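Local coordinates for hypothetical conserved protein (Geobacillus kaustophilus, PDB 2PCS) that is of unknown function but belongs to the CoxG family of the Bet v 1-like clan and probably binds a small, possibly hydrophobic ligand, at residues K21-M33 against L133-I146. Sequence-based numbering, arbitrary orientation.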
loop_
_atom_site.group_PDB
_atom_site.type_symbol
_atom_site.label_atom_id
_atom_site.label_comp_id
_atom_site.label_asym_id
_atom_site.label_seq_id
_atom_site.Cartn_x
_atom_site.Cartn_y
_atom_site.Cartn_z
ATOM N N LYS A 21 13.251 -1.638 -1.627
ATOM C CA LYS A 21 12.251 -2.477 -0.924
ATOM C C LYS A 21 10.883 -2.346 -1.554
ATOM O O LYS A 21 10.180 -3.343 -1.778
ATOM C CB LYS A 21 12.159 -2.182 0.577
ATOM C CG LYS A 21 13.362 -2.672 1.383
ATOM C CD LYS A 21 13.721 -4.136 1.144
ATOM C CE LYS A 21 15.201 -4.442 1.537
ATOM N NZ LYS A 21 15.583 -5.912 1.374
ATOM N N LEU A 22 10.520 -1.108 -1.870
ATOM C CA LEU A 22 9.224 -0.832 -2.418
ATOM C C LEU A 22 9.022 -1.448 -3.821
ATOM O O LEU A 22 7.887 -1.644 -4.268
ATOM C CB LEU A 22 9.008 0.677 -2.434
ATOM C CG LEU A 22 8.824 1.402 -1.104
ATOM C CD1 LEU A 22 8.825 2.875 -1.348
ATOM C CD2 LEU A 22 7.519 0.966 -0.376
ATOM N N MET A 23 10.115 -1.720 -4.530
ATOM C CA MET A 23 10.026 -2.253 -5.887
ATOM C C MET A 23 10.290 -3.762 -5.954
ATOM O O MET A 23 10.235 -4.357 -7.027
ATOM C CB MET A 23 10.973 -1.503 -6.835
ATOM C CG MET A 23 10.614 -0.071 -7.049
ATOM S SD MET A 23 9.036 0.205 -7.874
ATOM C CE MET A 23 9.755 0.161 -9.490
ATOM N N ASP A 24 10.513 -4.384 -4.805
ATOM C CA ASP A 24 10.812 -5.818 -4.731
ATOM C C ASP A 24 9.562 -6.650 -4.447
ATOM O O ASP A 24 9.134 -6.701 -3.293
ATOM C CB ASP A 24 11.786 -6.030 -3.585
ATOM C CG ASP A 24 12.510 -7.355 -3.654
ATOM O OD1 ASP A 24 12.010 -8.334 -4.271
ATOM O OD2 ASP A 24 13.603 -7.415 -3.056
ATOM N N PRO A 25 8.972 -7.307 -5.466
ATOM C CA PRO A 25 7.703 -8.009 -5.209
ATOM C C PRO A 25 7.698 -9.101 -4.132
ATOM O O PRO A 25 6.668 -9.323 -3.521
ATOM C CB PRO A 25 7.279 -8.558 -6.580
ATOM C CG PRO A 25 8.423 -8.433 -7.451
ATOM C CD PRO A 25 9.385 -7.418 -6.872
ATOM N N SER A 26 8.823 -9.759 -3.874
ATOM C CA SER A 26 8.888 -10.696 -2.733
ATOM C C SER A 26 8.775 -10.011 -1.373
ATOM O O SER A 26 8.192 -10.552 -0.446
ATOM C CB SER A 26 10.145 -11.587 -2.770
ATOM O OG SER A 26 11.180 -10.999 -3.551
ATOM N N ILE A 27 9.336 -8.824 -1.264
ATOM C CA ILE A 27 9.268 -8.056 -0.050
ATOM C C ILE A 27 7.839 -7.470 0.163
ATOM O O ILE A 27 7.343 -7.404 1.310
ATOM C CB ILE A 27 10.363 -6.919 -0.091
ATOM C CG1 ILE A 27 11.763 -7.525 -0.283
ATOM C CG2 ILE A 27 10.263 -5.929 1.124
ATOM C CD1 ILE A 27 12.365 -8.126 0.980
ATOM N N LEU A 28 7.202 -7.035 -0.927
ATOM C CA LEU A 28 5.869 -6.489 -0.855
ATOM C C LEU A 28 4.879 -7.571 -0.405
ATOM O O LEU A 28 4.107 -7.361 0.542
ATOM C CB LEU A 28 5.444 -5.895 -2.200
ATOM C CG LEU A 28 6.228 -4.699 -2.757
ATOM C CD1 LEU A 28 6.073 -4.552 -4.303
ATOM C CD2 LEU A 28 5.854 -3.419 -2.066
ATOM N N SER A 29 4.902 -8.726 -1.070
ATOM C CA SER A 29 4.075 -9.865 -0.659
ATOM C C SER A 29 4.068 -10.116 0.838
ATOM O O SER A 29 3.019 -10.379 1.420
ATOM C CB SER A 29 4.510 -11.151 -1.336
ATOM O OG SER A 29 3.410 -12.050 -1.274
ATOM N N LYS A 30 5.258 -10.005 1.427
ATOM C CA LYS A 30 5.506 -10.155 2.826
ATOM C C LYS A 30 4.989 -8.995 3.634
ATOM O O LYS A 30 4.528 -9.195 4.744
ATOM C CB LYS A 30 7.012 -10.308 3.047
ATOM C CG LYS A 30 7.498 -11.758 3.094
ATOM C CD LYS A 30 8.974 -11.972 2.603
ATOM C CE LYS A 30 9.391 -13.454 2.891
ATOM N NZ LYS A 30 10.652 -13.935 2.191
ATOM N N CYS A 31 5.063 -7.777 3.107
ATOM C CA CYS A 31 4.603 -6.579 3.878
ATOM C C CYS A 31 3.123 -6.181 3.721
ATOM O O CYS A 31 2.624 -5.361 4.489
ATOM C CB CYS A 31 5.509 -5.374 3.614
ATOM S SG CYS A 31 7.278 -5.709 3.884
ATOM N N ILE A 32 2.427 -6.717 2.719
ATOM C CA ILE A 32 0.990 -6.400 2.519
ATOM C C ILE A 32 0.248 -7.346 3.401
ATOM O O ILE A 32 0.458 -8.547 3.330
ATOM C CB ILE A 32 0.515 -6.654 1.071
ATOM C CG1 ILE A 32 1.118 -5.625 0.116
ATOM C CG2 ILE A 32 -1.006 -6.665 0.959
ATOM C CD1 ILE A 32 1.059 -6.079 -1.348
ATOM N N MET A 33 -0.634 -6.846 4.231
ATOM C CA MET A 33 -1.316 -7.779 5.117
ATOM C C MET A 33 -2.315 -8.672 4.399
ATOM O O MET A 33 -3.115 -8.209 3.588
ATOM C CB MET A 33 -2.006 -7.047 6.248
ATOM C CG MET A 33 -1.783 -7.730 7.611
ATOM S SD MET A 33 -3.265 -7.430 8.520
ATOM C CE MET A 33 -3.118 -5.705 8.953
ATOM N N LEU A 133 -4.833 1.655 9.221
ATOM C CA LEU A 133 -4.197 0.470 9.778
ATOM C C LEU A 133 -3.428 -0.342 8.742
ATOM O O LEU A 133 -2.342 -0.852 9.024
ATOM C CB LEU A 133 -5.176 -0.371 10.641
ATOM C CG LEU A 133 -5.277 -1.927 10.679
ATOM C CD1 LEU A 133 -4.003 -2.778 10.610
ATOM C CD2 LEU A 133 -6.023 -2.344 11.933
ATOM N N LEU A 134 -3.988 -0.506 7.548
ATOM C CA LEU A 134 -3.289 -1.275 6.481
ATOM C C LEU A 134 -1.994 -0.559 6.054
ATOM O O LEU A 134 -0.904 -1.152 6.033
ATOM C CB LEU A 134 -4.246 -1.509 5.274
ATOM C CG LEU A 134 -5.373 -2.510 5.637
ATOM C CD1 LEU A 134 -6.426 -2.560 4.578
ATOM C CD2 LEU A 134 -4.840 -3.944 5.956
ATOM N N ILE A 135 -2.118 0.736 5.758
ATOM C CA ILE A 135 -0.946 1.583 5.432
ATOM C C ILE A 135 0.120 1.549 6.539
ATOM O O ILE A 135 1.288 1.277 6.231
ATOM C CB ILE A 135 -1.371 3.036 5.097
ATOM C CG1 ILE A 135 -2.227 3.028 3.808
ATOM C CG2 ILE A 135 -0.137 3.952 4.972
ATOM C CD1 ILE A 135 -3.246 4.134 3.756
ATOM N N SER A 136 -0.262 1.791 7.812
ATOM C CA SER A 136 0.738 1.731 8.928
ATOM C C SER A 136 1.442 0.381 9.066
ATOM O O SER A 136 2.673 0.330 9.243
ATOM C CB SER A 136 0.132 2.062 10.278
ATOM O OG SER A 136 -0.643 3.230 10.184
ATOM N N ASP A 137 0.670 -0.698 8.974
ATOM C CA ASP A 137 1.220 -2.016 9.055
ATOM C C ASP A 137 2.162 -2.361 7.897
ATOM O O ASP A 137 3.186 -3.071 8.061
ATOM C CB ASP A 137 0.101 -3.058 9.110
ATOM C CG ASP A 137 0.665 -4.455 9.356
ATOM O OD1 ASP A 137 1.175 -4.681 10.489
ATOM O OD2 ASP A 137 0.678 -5.280 8.406
ATOM N N PHE A 138 1.821 -1.861 6.710
ATOM C CA PHE A 138 2.734 -2.006 5.559
ATOM C C PHE A 138 4.033 -1.212 5.789
ATOM O O PHE A 138 5.134 -1.709 5.585
ATOM C CB PHE A 138 2.037 -1.530 4.295
ATOM C CG PHE A 138 2.935 -1.493 3.090
ATOM C CD1 PHE A 138 3.238 -2.666 2.373
ATOM C CD2 PHE A 138 3.486 -0.293 2.670
ATOM C CE1 PHE A 138 4.062 -2.625 1.262
ATOM C CE2 PHE A 138 4.308 -0.264 1.537
ATOM C CZ PHE A 138 4.568 -1.398 0.819
ATOM N N PHE A 139 3.901 0.035 6.192
ATOM C CA PHE A 139 5.104 0.846 6.379
ATOM C C PHE A 139 5.960 0.315 7.547
ATOM O O PHE A 139 7.191 0.424 7.524
ATOM C CB PHE A 139 4.752 2.326 6.495
ATOM C CG PHE A 139 4.408 2.946 5.183
ATOM C CD1 PHE A 139 3.323 3.786 5.060
ATOM C CD2 PHE A 139 5.161 2.668 4.064
ATOM C CE1 PHE A 139 2.982 4.347 3.823
ATOM C CE2 PHE A 139 4.830 3.214 2.815
ATOM C CZ PHE A 139 3.724 4.052 2.703
ATOM N N LYS A 140 5.286 -0.340 8.514
ATOM C CA LYS A 140 5.936 -0.979 9.659
ATOM C C LYS A 140 6.778 -2.135 9.187
ATOM O O LYS A 140 7.908 -2.293 9.627
ATOM C CB LYS A 140 4.892 -1.475 10.673
ATOM C CG LYS A 140 5.482 -2.239 11.862
ATOM C CD LYS A 140 4.474 -3.131 12.594
ATOM C CE LYS A 140 5.215 -4.036 13.644
ATOM N NZ LYS A 140 4.237 -4.787 14.557
ATOM N N LYS A 141 6.251 -2.969 8.294
ATOM C CA LYS A 141 7.033 -4.143 7.897
ATOM C C LYS A 141 8.128 -3.761 6.921
ATOM O O LYS A 141 9.184 -4.411 6.879
ATOM C CB LYS A 141 6.153 -5.271 7.350
ATOM C CG LYS A 141 5.245 -5.965 8.390
ATOM C CD LYS A 141 3.907 -6.328 7.758
ATOM C CE LYS A 141 3.261 -7.641 8.243
ATOM N NZ LYS A 141 2.095 -8.029 7.311
ATOM N N ILE A 142 7.881 -2.716 6.128
ATOM C CA ILE A 142 8.891 -2.202 5.209
ATOM C C ILE A 142 10.048 -1.669 6.034
ATOM O O ILE A 142 11.198 -1.882 5.687
ATOM C CB ILE A 142 8.364 -1.048 4.295
ATOM C CG1 ILE A 142 7.458 -1.561 3.196
ATOM C CG2 ILE A 142 9.507 -0.321 3.618
ATOM C CD1 ILE A 142 8.113 -2.506 2.304
ATOM N N GLN A 143 9.743 -0.962 7.109
ATOM C CA GLN A 143 10.786 -0.404 7.953
ATOM C C GLN A 143 11.659 -1.537 8.517
ATOM O O GLN A 143 12.899 -1.407 8.569
ATOM C CB GLN A 143 10.227 0.535 9.033
ATOM C CG GLN A 143 11.278 1.255 9.920
ATOM C CD GLN A 143 12.436 1.965 9.158
ATOM O OE1 GLN A 143 12.432 3.188 9.023
ATOM N NE2 GLN A 143 13.436 1.190 8.691
ATOM N N LYS A 144 11.029 -2.665 8.836
ATOM C CA LYS A 144 11.745 -3.813 9.316
ATOM C C LYS A 144 12.635 -4.409 8.249
ATOM O O LYS A 144 13.777 -4.756 8.529
ATOM C CB LYS A 144 10.791 -4.884 9.851
ATOM C CG LYS A 144 11.372 -6.292 9.686
ATOM C CD LYS A 144 10.441 -7.396 10.145
ATOM C CE LYS A 144 11.218 -8.686 10.487
ATOM N NZ LYS A 144 10.293 -9.661 11.169
ATOM N N GLU A 145 12.138 -4.562 7.032
ATOM C CA GLU A 145 12.943 -5.245 6.015
ATOM C C GLU A 145 14.089 -4.380 5.551
ATOM O O GLU A 145 15.137 -4.898 5.182
ATOM C CB GLU A 145 12.096 -5.711 4.827
ATOM C CG GLU A 145 11.075 -6.798 5.183
ATOM C CD GLU A 145 11.689 -8.173 5.458
ATOM O OE1 GLU A 145 12.862 -8.433 5.107
ATOM O OE2 GLU A 145 10.968 -9.025 6.011
ATOM N N ILE A 146 13.877 -3.061 5.572
ATOM C CA ILE A 146 14.947 -2.078 5.366
ATOM C C ILE A 146 16.005 -2.279 6.445
ATOM O O ILE A 146 17.167 -2.472 6.120
ATOM C CB ILE A 146 14.434 -0.622 5.423
ATOM C CG1 ILE A 146 13.614 -0.266 4.178
ATOM C CG2 ILE A 146 15.599 0.361 5.572
ATOM C CD1 ILE A 146 12.812 1.028 4.327
#
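In this helix-grip arrangement, the short helix 25-31 docks against the long C-terminal helix 124-148 through Cys31, whose side chain sits as a knob in a hole formed by Phe138, Lys141, Ile142 and Glu145. The local axes approach to 9.4 Å at 132°, closer to antiparallel than parallel. With SG anti to its carbonyl carbon (chi1 -53°), Cys31 turns the sulfur to Ile142 CD1, 3.7 Å away, and leaves CB beside Phe138 CD1. No hydrogen bond joins the segments; a CA-H...O contact from Phe138 CA to Cys31 O (3.5 Å, 152° at the hydrogen) marks the close backbone approach where the short helix ends.

The ring of Phe138 presents its edge to residues 21-33: Leu28 CD2 meets CZ at 3.7 Å in the ring plane, and Leu22 CD2 approaches CE2. Ile142 CG1 packs over one face, offset toward the rim. This fits the Bet v 1-like fold, in which a curved antiparallel sheet wraps a long C-terminal helix, with two short helices packed beside it; Leu22 and Phe139 both touch Leu107 of that sheet. The side chain of Phe138 also comes within about 4 Å of a bound unidentified ligand, so an alanine here would probably leave Leu22 and Leu28 without their aromatic partner and open a gap beside that ligand.

At one end, Met33 CE touches Leu133 CD1 (3.5 Å), and Met33 CG rests near Asp137 OD2, which also takes a weak hydrogen bond, part of a salt bridge within the long helix, from Lys141 NZ (3.3 Å). At the other, Lys21 CG packs on Ile146 CG1, its amine hydrogen-bonded to Ser149.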